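Local atomic coordinates of monomethylamine methyltransferase mtmB1 (Methanosarcina barkeri, PDB entry 1NTH), a protein that catalyses methyl transfer from monomethylamine to the corrinoid cofactor of its partner protein MtmC, a step in methanogenesis from methylamine. Residues Asp89-Trp92 / Asp93-Asn97; Ser133-Ser136 / Glu137-Met141; Leu236-Asp239 / Leu240-Ser244; Val277-Ala280 / Thr281-Ala285; Trp303-Thr306 / Asn307-Glu310. One frame throughout, in Å; residues are numbered along the deposited sequence.

Interaction 1. Residues Asp89-Trp92 / Asp93-Asn97; sequences DEIW and DAINN
I91 and I95 repeat one side-chain shape, with first torsions of -60° and -65°: each turns CG2 anti to its own N and keeps the CG1-CD1 arm extended, and the two chains run side by side in the same direction. I91 CG2 thereby meets I95 CD1 at 3.9 Å, a worked example of i to i+4 packing along an alpha-helix, here helix 88-95 of a TIM-barrel enzyme, packed on helices 56-73 and 271-288. The backbone bonds of the helix set this spacing. I95 N donates an almost straight bond to I91 O at 3.0 Å, D93 N and A94 N reach D89 O and E90 O, and N96 N closes on W92 O at 2.7 Å. Against this frame the indole of W92 lies obliquely, its CZ3 4.1 Å from I95 CG2. The N96 side chain crosses it at a slant, but the amide plane is only 18° from that of the ring, with OD1 3.9 Å from W92 CE3. F67 and I283 of the two covering helices pack on the isoleucine side, while K151 of a neighbouring subunit rests on D93 and A94. Polar ends look elsewhere, E90 OE2 to a salt bridge with R15 and D93 OD1 to S6 OG. Between E90 and D93 sits one water, donating to E90 O at 2.8 Å and to D93 OD1 at 2.7 Å.

Interaction 2. Residues Ser133-Ser136 / Glu137-Met141; sequences SPIS and EDVFM
S136 and V139 share the one backbone hydrogen bond that spans this turn: V139 N donates to S136 O at 3.2 Å. The N-H points well at the oxygen, with an angle of 157°, yet it stands above the carbonyl plane, 53° out of it, consistent with the tight 3-10 turn at E137 and D138. Apolar contact is made mainly by I135. F140 CG stands anti to its own N, chi1 -155°, which brings CD1 to 3.7 Å from I135 CG2, the two side chains crossing at about a right angle. The same methyl comes to 4.2 Å from V139 CG2. V139 CG2 in turn lies 3.5 Å from S136 O, and that carbonyl oxygen also sits at the edge of the F140 ring, near its plane. The layout is a strand running straight into a helix: strand 134-135 pairs in parallel with strand 160-161, V139 is the N-cap, and helix 140-148 follows, within the connection between barrel strands 125-128 and 155-156. L186 and I187 of helix 174-193 add to the packing on the F140 ring. The polar ends of S136 and E137 find partners outside the two segments. S136 OG bonds to D376, while E137, extended beyond CG, has its carboxylate held by S163 OG and by the backbone N atoms of R165 and G166. D138 OD1 stays 3.6 Å from S136 CB.

Interaction 3. Residues Leu236-Asp239 / Leu240-Ser244; sequences LKID and LDAIS
From I238 to A242 the backbone passes abruptly from extended to helical: D239 still has strand-like angles, phi -112° and psi 159°, and L240 opens helix 240-251. D239 is therefore the N-cap, and its carbonyl O takes A242 N in a weak, bent bond of 3.3 Å. The D239 side chain folds over the same helix start. Its CG is held between N and C, with chi1 at 53°, which brings OD2 to 3.2 Å from D241 CB and OD1 to 3.8 Å from A242 CB. A carboxylate placed by the first turn is probably favoured by the helix dipole. D241 OD2, 4.9 Å from D239 OD2, is taken up by the backbone N of A210, which would ease the closeness of two like charges. On the apolar side I238 CD1 touches A242 CB at 3.6 Å, and I238 CG1 approaches I243 CD1 at 4.3 Å. D79 accepts a bond from L240 N. Around this strand-to-helix junction, strand 237-238 pairs in parallel with strand 75-77, F12 of helix 9-18 and M288 of helix 271-288 pack on I238 and I243, and P174 of a neighbouring subunit meets I243.

Interaction 4. Residues Val277-Ala280 / Thr281-Ala285; sequences VDVA and THINA
H282 bends back on its own helix, CG anti to the carbonyl carbon (chi1 -90°), which swings ND1 toward the preceding turn, where it donates to D278 O at 2.8 Å with an N-H angle of 158°. The same oxygen accepts H282 N at 3.0 Å, and the two donors arrive from opposite faces of the carbonyl plane, a double grip by one residue. D278 O lies at the edge of the imidazole, close to its plane, while ND1 stands above the carbonyl plane. D278 OD1 comes to 2.9 Å from H282 CE1, its carboxylate turned 50° from the ring. A water lies 2.8 Å from D278 OD1 and 3.1 Å from T281 OG1, bridging the two. Beside this polar face, V279 CG1 and I283 CD1 lie alongside each other at 4.2 Å, in the i to i+4 pattern of an alpha-helix. One shell out, R361 NH1 hydrogen-bonds H282 NE2, fixing the far end of the ring. Putting a leucine in place of H282 would probably leave D278 O without its imidazole donor and R361 without its ring partner. Helix 271-288 connects strands 263-264 and 293-300 of a beta-alpha-beta unit; D278 and H282 face strand 293-300 and helix 309-325, whereas V279, A280 and I283 rest on helix 56-73.

Interaction 5. Residues Trp303-Thr306 / Asn307-Glu310; sequences WGST and NTRE
The backbone is extended at S305, turns through T306 and N307, and extends again at T308, the N-cap of helix 309-325. S305 OG is the hub of the turn: N307 N donates to it at 3.1 Å in an almost straight bond, 174° at the hydrogen, which makes an ST turn. The hydroxyl gets there because it stands anti to the S305 N, chi1 172°. N307 lays its side-chain amide close by, with OD1 3.1 Å and CG 3.2 Å from S305 OG; neither amide end bonds to it, and ND2 is instead held by E348. T306 OG1 bonds to Y335 N and to Q352 OE1. T308 contributes a loose methyl contact, its CG2 4.1 Å from W303 CD1, the two side chains crossing at about a right angle, and 4.2 Å from S305 CB. The W303 indole also meets the rings of H300 and Y416. T308 N donates to T311 OG1, tying the N-cap to the first turn. The segments follow strand 293-300 of the barrel, on its C-terminal side, the side on which TIM barrels carry their active sites. An alanine in place of this serine, S305, would probably leave N307 N without its acceptor and Y335 O without its donor, and the turn freer to move. The chemistry implies a turn fixed by hydroxyls: S305 OG accepts from N307 N while giving its own proton to Y335 O, so this buried group is used in both roles.

In the fold
Each contact is local, so the five follow one another along the chain without nesting or crossing. Interaction 1 lies within helix 88-95, near the N terminus. Interaction 2 turns strand 134-135 into helix 140-148 on the opposite side of the chain's centre, its centre about 41 Å from that of interaction 1. Interaction 3 makes a similar strand-to-helix turn into helix 240-251. Interaction 4, within helix 271-288, joins two others: I283 packs on I91 and I95 of interaction 1, and L236 of interaction 3 packs on V277 and T281. Interaction 5 closes the loop between strand 293-300 and helix 309-325, its nearest atoms about 8 Å from interaction 4.

Interaction 1. Residues Asp89-Trp92 / Asp93-Asn97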
loop_
_atom_site.group_PDB
_atom_site.type_symbol
_atom_site.label_atom_id
_atom_site.label_comp_id
_atom_site.label_asym_id
_atom_site.label_seq_id
_atom_site.Cartn_x
_atom_site.Cartn_y
_atom_site.Cartn_z
ATOM N N ASP A 89 -38.826 16.964 -1.018
ATOM C CA ASP A 89 -37.517 17.572 -1.212
ATOM C C ASP A 89 -36.374 16.611 -0.910
ATOM O O ASP A 89 -35.319 16.684 -1.540
ATOM C CB ASP A 89 -37.376 18.831 -0.358
ATOM C CG ASP A 89 -38.294 19.947 -0.817
ATOM O OD1 ASP A 89 -38.453 20.118 -2.045
ATOM O OD2 ASP A 89 -38.844 20.660 0.048
ATOM N N GLU A 90 -36.575 15.715 0.051
ATOM C CA GLU A 90 -35.535 14.747 0.391
ATOM C C GLU A 90 -35.369 13.751 -0.747
ATOM O O GLU A 90 -34.249 13.363 -1.082
ATOM C CB GLU A 90 -35.884 14.000 1.683
ATOM C CG GLU A 90 -35.947 14.895 2.907
ATOM C CD GLU A 90 -36.403 14.164 4.158
ATOM O OE1 GLU A 90 -37.106 13.138 4.034
ATOM O OE2 GLU A 90 -36.069 14.634 5.268
ATOM N N ILE A 91 -36.482 13.333 -1.345
ATOM C CA ILE A 91 -36.410 12.386 -2.446
ATOM C C ILE A 91 -35.703 13.006 -3.650
ATOM O O ILE A 91 -34.873 12.356 -4.289
ATOM C CB ILE A 91 -37.817 11.892 -2.863
ATOM C CG1 ILE A 91 -38.485 11.191 -1.674
ATOM C CG2 ILE A 91 -37.703 10.917 -4.034
ATOM C CD1 ILE A 91 -39.898 10.696 -1.959
ATOM N N TRP A 92 -36.018 14.261 -3.960
ATOM C CA TRP A 92 -35.378 14.919 -5.096
ATOM C C TRP A 92 -33.885 15.136 -4.869
ATOM O O TRP A 92 -33.093 15.041 -5.808
ATOM C CB TRP A 92 -36.070 16.248 -5.411
ATOM C CG TRP A 92 -37.276 16.060 -6.280
ATOM C CD1 TRP A 92 -38.571 16.371 -5.974
ATOM C CD2 TRP A 92 -37.300 15.481 -7.592
ATOM N NE1 TRP A 92 -39.401 16.018 -7.014
ATOM C CE2 TRP A 92 -38.647 15.471 -8.020
ATOM C CE3 TRP A 92 -36.314 14.970 -8.447
ATOM C CZ2 TRP A 92 -39.034 14.969 -9.268
ATOM C CZ3 TRP A 92 -36.699 14.470 -9.690
ATOM C CH2 TRP A 92 -38.049 14.473 -10.085
ATOM N N ASP A 93 -33.501 15.430 -3.631
ATOM C CA ASP A 93 -32.089 15.628 -3.314
ATOM C C ASP A 93 -31.333 14.337 -3.625
ATOM O O ASP A 93 -30.222 14.369 -4.146
ATOM C CB ASP A 93 -31.923 16.000 -1.836
ATOM C CG ASP A 93 -30.464 16.030 -1.394
ATOM O OD1 ASP A 93 -30.099 15.211 -0.528
ATOM O OD2 ASP A 93 -29.690 16.869 -1.909
ATOM N N ALA A 94 -31.948 13.197 -3.323
ATOM C CA ALA A 94 -31.317 11.909 -3.590
ATOM C C ALA A 94 -31.239 11.641 -5.091
ATOM O O ALA A 94 -30.180 11.294 -5.612
ATOM C CB ALA A 94 -32.090 10.788 -2.895
ATOM N N ILE A 95 -32.359 11.804 -5.788
ATOM C CA ILE A 95 -32.394 11.568 -7.228
ATOM C C ILE A 95 -31.469 12.515 -7.994
ATOM O O ILE A 95 -30.810 12.106 -8.952
ATOM C CB ILE A 95 -33.827 11.723 -7.786
ATOM C CG1 ILE A 95 -34.727 10.630 -7.206
ATOM C CG2 ILE A 95 -33.813 11.643 -9.311
ATOM C CD1 ILE A 95 -36.187 10.776 -7.606
ATOM N N ASN A 96 -31.413 13.770 -7.560
ATOM C CA ASN A 96 -30.584 14.770 -8.231
ATOM C C ASN A 96 -29.088 14.621 -7.988
ATOM O O ASN A 96 -28.288 15.322 -8.609
ATOM C CB ASN A 96 -31.009 16.184 -7.815
ATOM C CG ASN A 96 -32.358 16.581 -8.384
ATOM O OD1 ASN A 96 -32.709 16.194 -9.496
ATOM N ND2 ASN A 96 -33.111 17.379 -7.633
ATOM N N ASN A 97 -28.705 13.718 -7.094
ATOM C CA ASN A 97 -27.289 13.532 -6.789
ATOM C C ASN A 97 -26.877 12.069 -6.715
ATOM O O ASN A 97 -26.312 11.628 -5.717
ATOM C CB ASN A 97 -26.946 14.231 -5.469
ATOM C CG ASN A 97 -27.131 15.736 -5.544
ATOM O OD1 ASN A 97 -28.099 16.292 -5.011
ATOM N ND2 ASN A 97 -26.210 16.403 -6.221
HETATM O O HOH W 1 -31.841 13.353 0.428
#

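Interaction 2. Residues Ser133-Ser136 / Glu137-Met141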
loop_
_atom_site.group_PDB
_atom_site.type_symbol
_atom_site.label_atom_id
_atom_site.label_comp_id
_atom_site.label_asym_id
_atom_site.label_seq_id
_atom_site.Cartn_x
_atom_site.Cartn_y
_atom_site.Cartn_z
ATOM N N SER A 133 -26.345 -18.865 -5.871
ATOM C CA SER A 133 -26.770 -20.260 -5.793
ATOM C C SER A 133 -25.807 -21.087 -4.943
ATOM O O SER A 133 -24.616 -20.782 -4.859
ATOM C CB SER A 133 -26.863 -20.854 -7.200
ATOM O OG SER A 133 -27.752 -20.097 -8.006
ATOM N N PRO A 134 -26.313 -22.146 -4.290
ATOM C CA PRO A 134 -25.468 -23.001 -3.451
ATOM C C PRO A 134 -24.457 -23.805 -4.266
ATOM O O PRO A 134 -24.818 -24.472 -5.239
ATOM C CB PRO A 134 -26.482 -23.887 -2.726
ATOM C CG PRO A 134 -27.597 -23.997 -3.718
ATOM C CD PRO A 134 -27.720 -22.585 -4.243
ATOM N N ILE A 135 -23.194 -23.728 -3.860
ATOM C CA ILE A 135 -22.108 -24.432 -4.530
ATOM C C ILE A 135 -21.334 -25.271 -3.512
ATOM O O ILE A 135 -21.014 -24.794 -2.422
ATOM C CB ILE A 135 -21.127 -23.431 -5.192
ATOM C CG1 ILE A 135 -21.870 -22.558 -6.211
ATOM C CG2 ILE A 135 -19.971 -24.184 -5.841
ATOM C CD1 ILE A 135 -22.493 -23.332 -7.369
ATOM N N SER A 136 -21.041 -26.518 -3.869
ATOM C CA SER A 136 -20.295 -27.415 -2.990
ATOM C C SER A 136 -18.891 -26.871 -2.742
ATOM O O SER A 136 -18.249 -26.343 -3.650
ATOM C CB SER A 136 -20.197 -28.812 -3.613
ATOM O OG SER A 136 -21.483 -29.379 -3.791
ATOM N N GLU A 137 -18.415 -27.018 -1.512
ATOM C CA GLU A 137 -17.095 -26.518 -1.148
ATOM C C GLU A 137 -15.961 -27.060 -2.019
ATOM O O GLU A 137 -15.085 -26.298 -2.436
ATOM C CB GLU A 137 -16.800 -26.824 0.329
ATOM C CG GLU A 137 -15.551 -26.122 0.855
ATOM C CD GLU A 137 -15.313 -26.318 2.347
ATOM O OE1 GLU A 137 -14.336 -25.731 2.861
ATOM O OE2 GLU A 137 -16.089 -27.050 3.006
ATOM N N ASP A 138 -15.978 -28.358 -2.314
ATOM C CA ASP A 138 -14.897 -28.937 -3.108
ATOM C C ASP A 138 -14.785 -28.474 -4.558
ATOM O O ASP A 138 -13.804 -28.784 -5.230
ATOM C CB ASP A 138 -14.930 -30.471 -3.056
ATOM C CG ASP A 138 -16.249 -31.056 -3.519
ATOM O OD1 ASP A 138 -16.997 -30.377 -4.253
ATOM O OD2 ASP A 138 -16.528 -32.219 -3.155
ATOM N N VAL A 139 -15.780 -27.743 -5.051
ATOM C CA VAL A 139 -15.713 -27.236 -6.420
ATOM C C VAL A 139 -15.991 -25.739 -6.448
ATOM O O VAL A 139 -16.291 -25.176 -7.501
ATOM C CB VAL A 139 -16.727 -27.938 -7.356
ATOM C CG1 VAL A 139 -16.340 -29.399 -7.540
ATOM C CG2 VAL A 139 -18.134 -27.815 -6.797
ATOM N N PHE A 140 -15.871 -25.088 -5.295
ATOM C CA PHE A 140 -16.144 -23.658 -5.234
ATOM C C PHE A 140 -15.266 -22.865 -6.199
ATOM O O PHE A 140 -15.765 -22.023 -6.946
ATOM C CB PHE A 140 -15.969 -23.129 -3.807
ATOM C CG PHE A 140 -16.773 -21.894 -3.525
ATOM C CD1 PHE A 140 -18.163 -21.955 -3.475
ATOM C CD2 PHE A 140 -16.148 -20.664 -3.342
ATOM C CE1 PHE A 140 -18.921 -20.808 -3.248
ATOM C CE2 PHE A 140 -16.895 -19.512 -3.115
ATOM C CZ PHE A 140 -18.283 -19.581 -3.067
ATOM N N MET A 141 -13.964 -23.128 -6.201
ATOM C CA MET A 141 -13.090 -22.397 -7.111
ATOM C C MET A 141 -13.322 -22.765 -8.578
ATOM O O MET A 141 -13.475 -21.884 -9.419
ATOM C CB MET A 141 -11.620 -22.586 -6.715
ATOM C CG MET A 141 -11.240 -21.758 -5.491
ATOM S SD MET A 141 -9.469 -21.720 -5.144
ATOM C CE MET A 141 -8.874 -20.893 -6.593
#

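Interaction 3. Residues Leu236-Asp239 / Leu240-Ser244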
loop_
_atom_site.group_PDB
_atom_site.type_symbol
_atom_site.label_atom_id
_atom_site.label_comp_id
_atom_site.label_asym_id
_atom_site.label_seq_id
_atom_site.Cartn_x
_atom_site.Cartn_y
_atom_site.Cartn_z
ATOM N N LEU A 236 -41.344 -2.334 -0.383
ATOM C CA LEU A 236 -41.088 -1.045 0.284
ATOM C C LEU A 236 -40.958 -1.351 1.767
ATOM O O LEU A 236 -41.681 -0.812 2.612
ATOM C CB LEU A 236 -42.231 -0.049 0.040
ATOM C CG LEU A 236 -42.162 0.728 -1.279
ATOM C CD1 LEU A 236 -42.363 -0.215 -2.450
ATOM C CD2 LEU A 236 -43.224 1.821 -1.287
ATOM N N LYS A 237 -39.998 -2.216 2.067
ATOM C CA LYS A 237 -39.786 -2.694 3.419
ATOM C C LYS A 237 -38.304 -2.972 3.664
ATOM O O LYS A 237 -37.561 -3.272 2.729
ATOM C CB LYS A 237 -40.601 -3.978 3.575
ATOM C CG LYS A 237 -40.544 -4.661 4.919
ATOM C CD LYS A 237 -41.304 -5.987 4.858
ATOM C CE LYS A 237 -42.761 -5.783 4.454
ATOM N NZ LYS A 237 -43.470 -7.082 4.238
ATOM N N ILE A 238 -37.882 -2.879 4.920
ATOM C CA ILE A 238 -36.485 -3.120 5.264
ATOM C C ILE A 238 -36.346 -3.530 6.730
ATOM O O ILE A 238 -37.230 -3.266 7.549
ATOM C CB ILE A 238 -35.634 -1.843 5.011
ATOM C CG1 ILE A 238 -34.147 -2.202 4.935
ATOM C CG2 ILE A 238 -35.854 -0.834 6.121
ATOM C CD1 ILE A 238 -33.792 -3.039 3.729
ATOM N N ASP A 239 -35.235 -4.183 7.050
ATOM C CA ASP A 239 -34.948 -4.611 8.416
ATOM C C ASP A 239 -33.761 -3.788 8.918
ATOM O O ASP A 239 -33.000 -3.246 8.115
ATOM C CB ASP A 239 -34.608 -6.101 8.441
ATOM C CG ASP A 239 -33.510 -6.464 7.459
ATOM O OD1 ASP A 239 -33.678 -6.217 6.246
ATOM O OD2 ASP A 239 -32.477 -7.000 7.902
ATOM N N LEU A 240 -33.600 -3.690 10.233
ATOM C CA LEU A 240 -32.503 -2.904 10.790
ATOM C C LEU A 240 -31.109 -3.452 10.487
ATOM O O LEU A 240 -30.143 -2.691 10.442
ATOM C CB LEU A 240 -32.685 -2.726 12.301
ATOM C CG LEU A 240 -33.847 -1.796 12.673
ATOM C CD1 LEU A 240 -33.893 -1.601 14.181
ATOM C CD2 LEU A 240 -33.677 -0.452 11.976
ATOM N N ASP A 241 -30.994 -4.761 10.282
ATOM C CA ASP A 241 -29.696 -5.348 9.953
ATOM C C ASP A 241 -29.145 -4.669 8.697
ATOM O O ASP A 241 -27.965 -4.314 8.635
ATOM C CB ASP A 241 -29.835 -6.854 9.704
ATOM C CG ASP A 241 -29.521 -7.685 10.939
ATOM O OD1 ASP A 241 -29.800 -7.216 12.062
ATOM O OD2 ASP A 241 -29.003 -8.814 10.783
ATOM N N ALA A 242 -30.006 -4.478 7.702
ATOM C CA ALA A 242 -29.598 -3.844 6.452
ATOM C C ALA A 242 -29.121 -2.411 6.681
ATOM O O ALA A 242 -28.159 -1.958 6.058
ATOM C CB ALA A 242 -30.755 -3.854 5.457
ATOM N N ILE A 243 -29.797 -1.700 7.575
ATOM C CA ILE A 243 -29.441 -0.317 7.875
ATOM C C ILE A 243 -28.032 -0.211 8.468
ATOM O O ILE A 243 -27.285 0.724 8.153
ATOM C CB ILE A 243 -30.480 0.313 8.844
ATOM C CG1 ILE A 243 -31.869 0.289 8.194
ATOM C CG2 ILE A 243 -30.091 1.742 9.186
ATOM C CD1 ILE A 243 -31.954 1.015 6.865
ATOM N N SER A 244 -27.666 -1.162 9.325
ATOM C CA SER A 244 -26.330 -1.159 9.918
ATOM C C SER A 244 -25.294 -1.556 8.875
ATOM O O SER A 244 -24.180 -1.036 8.874
ATOM C CB SER A 244 -26.255 -2.120 11.107
ATOM O OG SER A 244 -26.816 -1.520 12.259
#

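Interaction 4. Residues Val277-Ala280 / Thr281-Ala285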
loop_
_atom_site.group_PDB
_atom_site.type_symbol
_atom_site.label_atom_id
_atom_site.label_comp_id
_atom_site.label_asym_id
_atom_site.label_seq_id
_atom_site.Cartn_x
_atom_site.Cartn_y
_atom_site.Cartn_z
ATOM N N VAL A 277 -44.138 -0.169 -7.991
ATOM C CA VAL A 277 -43.334 -0.499 -6.819
ATOM C C VAL A 277 -41.860 -0.573 -7.216
ATOM O O VAL A 277 -40.991 -0.085 -6.490
ATOM C CB VAL A 277 -43.760 -1.860 -6.211
ATOM C CG1 VAL A 277 -42.710 -2.354 -5.222
ATOM C CG2 VAL A 277 -45.098 -1.709 -5.511
ATOM N N ASP A 278 -41.592 -1.178 -8.369
ATOM C CA ASP A 278 -40.222 -1.323 -8.858
ATOM C C ASP A 278 -39.561 0.046 -9.026
ATOM O O ASP A 278 -38.422 0.246 -8.603
ATOM C CB ASP A 278 -40.216 -2.076 -10.190
ATOM C CG ASP A 278 -38.848 -2.629 -10.540
ATOM O OD1 ASP A 278 -37.878 -2.328 -9.812
ATOM O OD2 ASP A 278 -38.747 -3.365 -11.543
ATOM N N VAL A 279 -40.267 0.988 -9.646
ATOM C CA VAL A 279 -39.716 2.329 -9.825
ATOM C C VAL A 279 -39.467 2.943 -8.449
ATOM O O VAL A 279 -38.428 3.560 -8.207
ATOM C CB VAL A 279 -40.677 3.231 -10.645
ATOM C CG1 VAL A 279 -40.215 4.687 -10.601
ATOM C CG2 VAL A 279 -40.729 2.737 -12.087
ATOM N N ALA A 280 -40.414 2.753 -7.536
ATOM C CA ALA A 280 -40.278 3.287 -6.190
ATOM C C ALA A 280 -39.055 2.724 -5.464
ATOM O O ALA A 280 -38.388 3.451 -4.728
ATOM C CB ALA A 280 -41.544 2.996 -5.377
ATOM N N THR A 281 -38.760 1.440 -5.661
ATOM C CA THR A 281 -37.612 0.848 -4.980
ATOM C C THR A 281 -36.282 1.220 -5.636
ATOM O O THR A 281 -35.247 1.201 -4.968
ATOM C CB THR A 281 -37.756 -0.696 -4.827
ATOM O OG1 THR A 281 -37.859 -1.325 -6.107
ATOM C CG2 THR A 281 -39.004 -1.016 -4.014
ATOM N N HIS A 282 -36.307 1.564 -6.924
ATOM C CA HIS A 282 -35.087 2.005 -7.608
ATOM C C HIS A 282 -34.727 3.348 -6.970
ATOM O O HIS A 282 -33.563 3.632 -6.689
ATOM C CB HIS A 282 -35.323 2.227 -9.110
ATOM C CG HIS A 282 -35.093 1.013 -9.957
ATOM N ND1 HIS A 282 -35.931 -0.082 -9.940
ATOM C CD2 HIS A 282 -34.128 0.735 -10.867
ATOM C CE1 HIS A 282 -35.491 -0.982 -10.804
ATOM N NE2 HIS A 282 -34.399 -0.511 -11.380
ATOM N N ILE A 283 -35.743 4.177 -6.742
ATOM C CA ILE A 283 -35.536 5.481 -6.124
ATOM C C ILE A 283 -35.118 5.326 -4.656
ATOM O O ILE A 283 -34.215 6.015 -4.181
ATOM C CB ILE A 283 -36.828 6.346 -6.208
ATOM C CG1 ILE A 283 -37.144 6.669 -7.675
ATOM C CG2 ILE A 283 -36.648 7.638 -5.423
ATOM C CD1 ILE A 283 -38.507 7.349 -7.890
ATOM N N ASN A 284 -35.767 4.416 -3.937
ATOM C CA ASN A 284 -35.434 4.203 -2.532
ATOM C C ASN A 284 -33.974 3.766 -2.365
ATOM O O ASN A 284 -33.345 4.056 -1.350
ATOM C CB ASN A 284 -36.358 3.148 -1.916
ATOM C CG ASN A 284 -36.248 3.095 -0.407
ATOM O OD1 ASN A 284 -36.366 4.120 0.261
ATOM N ND2 ASN A 284 -36.025 1.902 0.140
ATOM N N ALA A 285 -33.440 3.080 -3.370
ATOM C CA ALA A 285 -32.061 2.608 -3.323
ATOM C C ALA A 285 -31.064 3.744 -3.101
ATOM O O ALA A 285 -30.143 3.617 -2.295
ATOM C CB ALA A 285 -31.718 1.870 -4.614
HETATM O O HOH W 2 -36.149 -3.278 -7.881
#

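Interaction 5. Residues Trp303-Thr306 / Asn307-Glu310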
loop_
_atom_site.group_PDB
_atom_site.type_symbol
_atom_site.label_atom_id
_atom_site.label_comp_id
_atom_site.label_asym_id
_atom_site.label_seq_id
_atom_site.Cartn_x
_atom_site.Cartn_y
_atom_site.Cartn_z
ATOM N N TRP A 303 -44.066 -19.083 -10.546
ATOM C CA TRP A 303 -42.929 -19.734 -11.176
ATOM C C TRP A 303 -41.572 -19.449 -10.538
ATOM O O TRP A 303 -40.632 -20.224 -10.708
ATOM C CB TRP A 303 -42.904 -19.365 -12.659
ATOM C CG TRP A 303 -44.213 -19.644 -13.348
ATOM C CD1 TRP A 303 -44.973 -18.756 -14.053
ATOM C CD2 TRP A 303 -44.906 -20.898 -13.403
ATOM N NE1 TRP A 303 -46.096 -19.379 -14.547
ATOM C CE2 TRP A 303 -46.080 -20.695 -14.163
ATOM C CE3 TRP A 303 -44.648 -22.176 -12.886
ATOM C CZ2 TRP A 303 -46.997 -21.721 -14.419
ATOM C CZ3 TRP A 303 -45.562 -23.200 -13.141
ATOM C CH2 TRP A 303 -46.721 -22.963 -13.903
ATOM N N GLY A 304 -41.471 -18.343 -9.808
ATOM C CA GLY A 304 -40.216 -18.003 -9.159
ATOM C C GLY A 304 -39.098 -17.672 -10.134
ATOM O O GLY A 304 -37.918 -17.801 -9.801
ATOM N N SER A 305 -39.470 -17.244 -11.336
ATOM C CA SER A 305 -38.502 -16.886 -12.369
ATOM C C SER A 305 -38.575 -15.402 -12.709
ATOM O O SER A 305 -39.608 -14.758 -12.524
ATOM C CB SER A 305 -38.748 -17.702 -13.638
ATOM O OG SER A 305 -37.932 -17.240 -14.704
ATOM N N THR A 306 -37.471 -14.869 -13.220
ATOM C CA THR A 306 -37.391 -13.464 -13.595
ATOM C C THR A 306 -37.606 -13.260 -15.096
ATOM O O THR A 306 -37.609 -12.127 -15.573
ATOM C CB THR A 306 -36.009 -12.884 -13.245
ATOM O OG1 THR A 306 -34.998 -13.710 -13.834
ATOM C CG2 THR A 306 -35.810 -12.826 -11.737
ATOM N N ASN A 307 -37.786 -14.345 -15.841
ATOM C CA ASN A 307 -37.969 -14.216 -17.279
ATOM C C ASN A 307 -39.336 -14.617 -17.830
ATOM O O ASN A 307 -39.439 -15.093 -18.962
ATOM C CB ASN A 307 -36.869 -14.979 -18.024
ATOM C CG ASN A 307 -36.705 -16.397 -17.532
ATOM O OD1 ASN A 307 -35.755 -16.711 -16.812
ATOM N ND2 ASN A 307 -37.636 -17.267 -17.912
ATOM N N THR A 308 -40.384 -14.434 -17.036
ATOM C CA THR A 308 -41.721 -14.739 -17.528
ATOM C C THR A 308 -42.139 -13.482 -18.281
ATOM O O THR A 308 -41.519 -12.425 -18.128
ATOM C CB THR A 308 -42.727 -15.005 -16.383
ATOM O OG1 THR A 308 -42.938 -13.802 -15.637
ATOM C CG2 THR A 308 -42.212 -16.102 -15.461
ATOM N N ARG A 309 -43.176 -13.588 -19.100
ATOM C CA ARG A 309 -43.641 -12.440 -19.863
ATOM C C ARG A 309 -43.907 -11.238 -18.958
ATOM O O ARG A 309 -43.505 -10.117 -19.272
ATOM C CB ARG A 309 -44.910 -12.810 -20.637
ATOM C CG ARG A 309 -45.472 -11.698 -21.514
ATOM C CD ARG A 309 -46.644 -12.224 -22.344
ATOM N NE ARG A 309 -46.220 -13.243 -23.301
ATOM C CZ ARG A 309 -45.783 -12.984 -24.532
ATOM N NH1 ARG A 309 -45.717 -11.732 -24.967
ATOM N NH2 ARG A 309 -45.401 -13.977 -25.325
ATOM N N GLU A 310 -44.568 -11.473 -17.829
ATOM C CA GLU A 310 -44.891 -10.394 -16.907
ATOM C C GLU A 310 -43.680 -9.739 -16.251
ATOM O O GLU A 310 -43.590 -8.512 -16.206
ATOM C CB GLU A 310 -45.850 -10.888 -15.821
ATOM C CG GLU A 310 -47.182 -11.388 -16.366
ATOM C CD GLU A 310 -47.205 -12.885 -16.620
ATOM O OE1 GLU A 310 -46.125 -13.508 -16.720
ATOM O OE2 GLU A 310 -48.319 -13.443 -16.731
#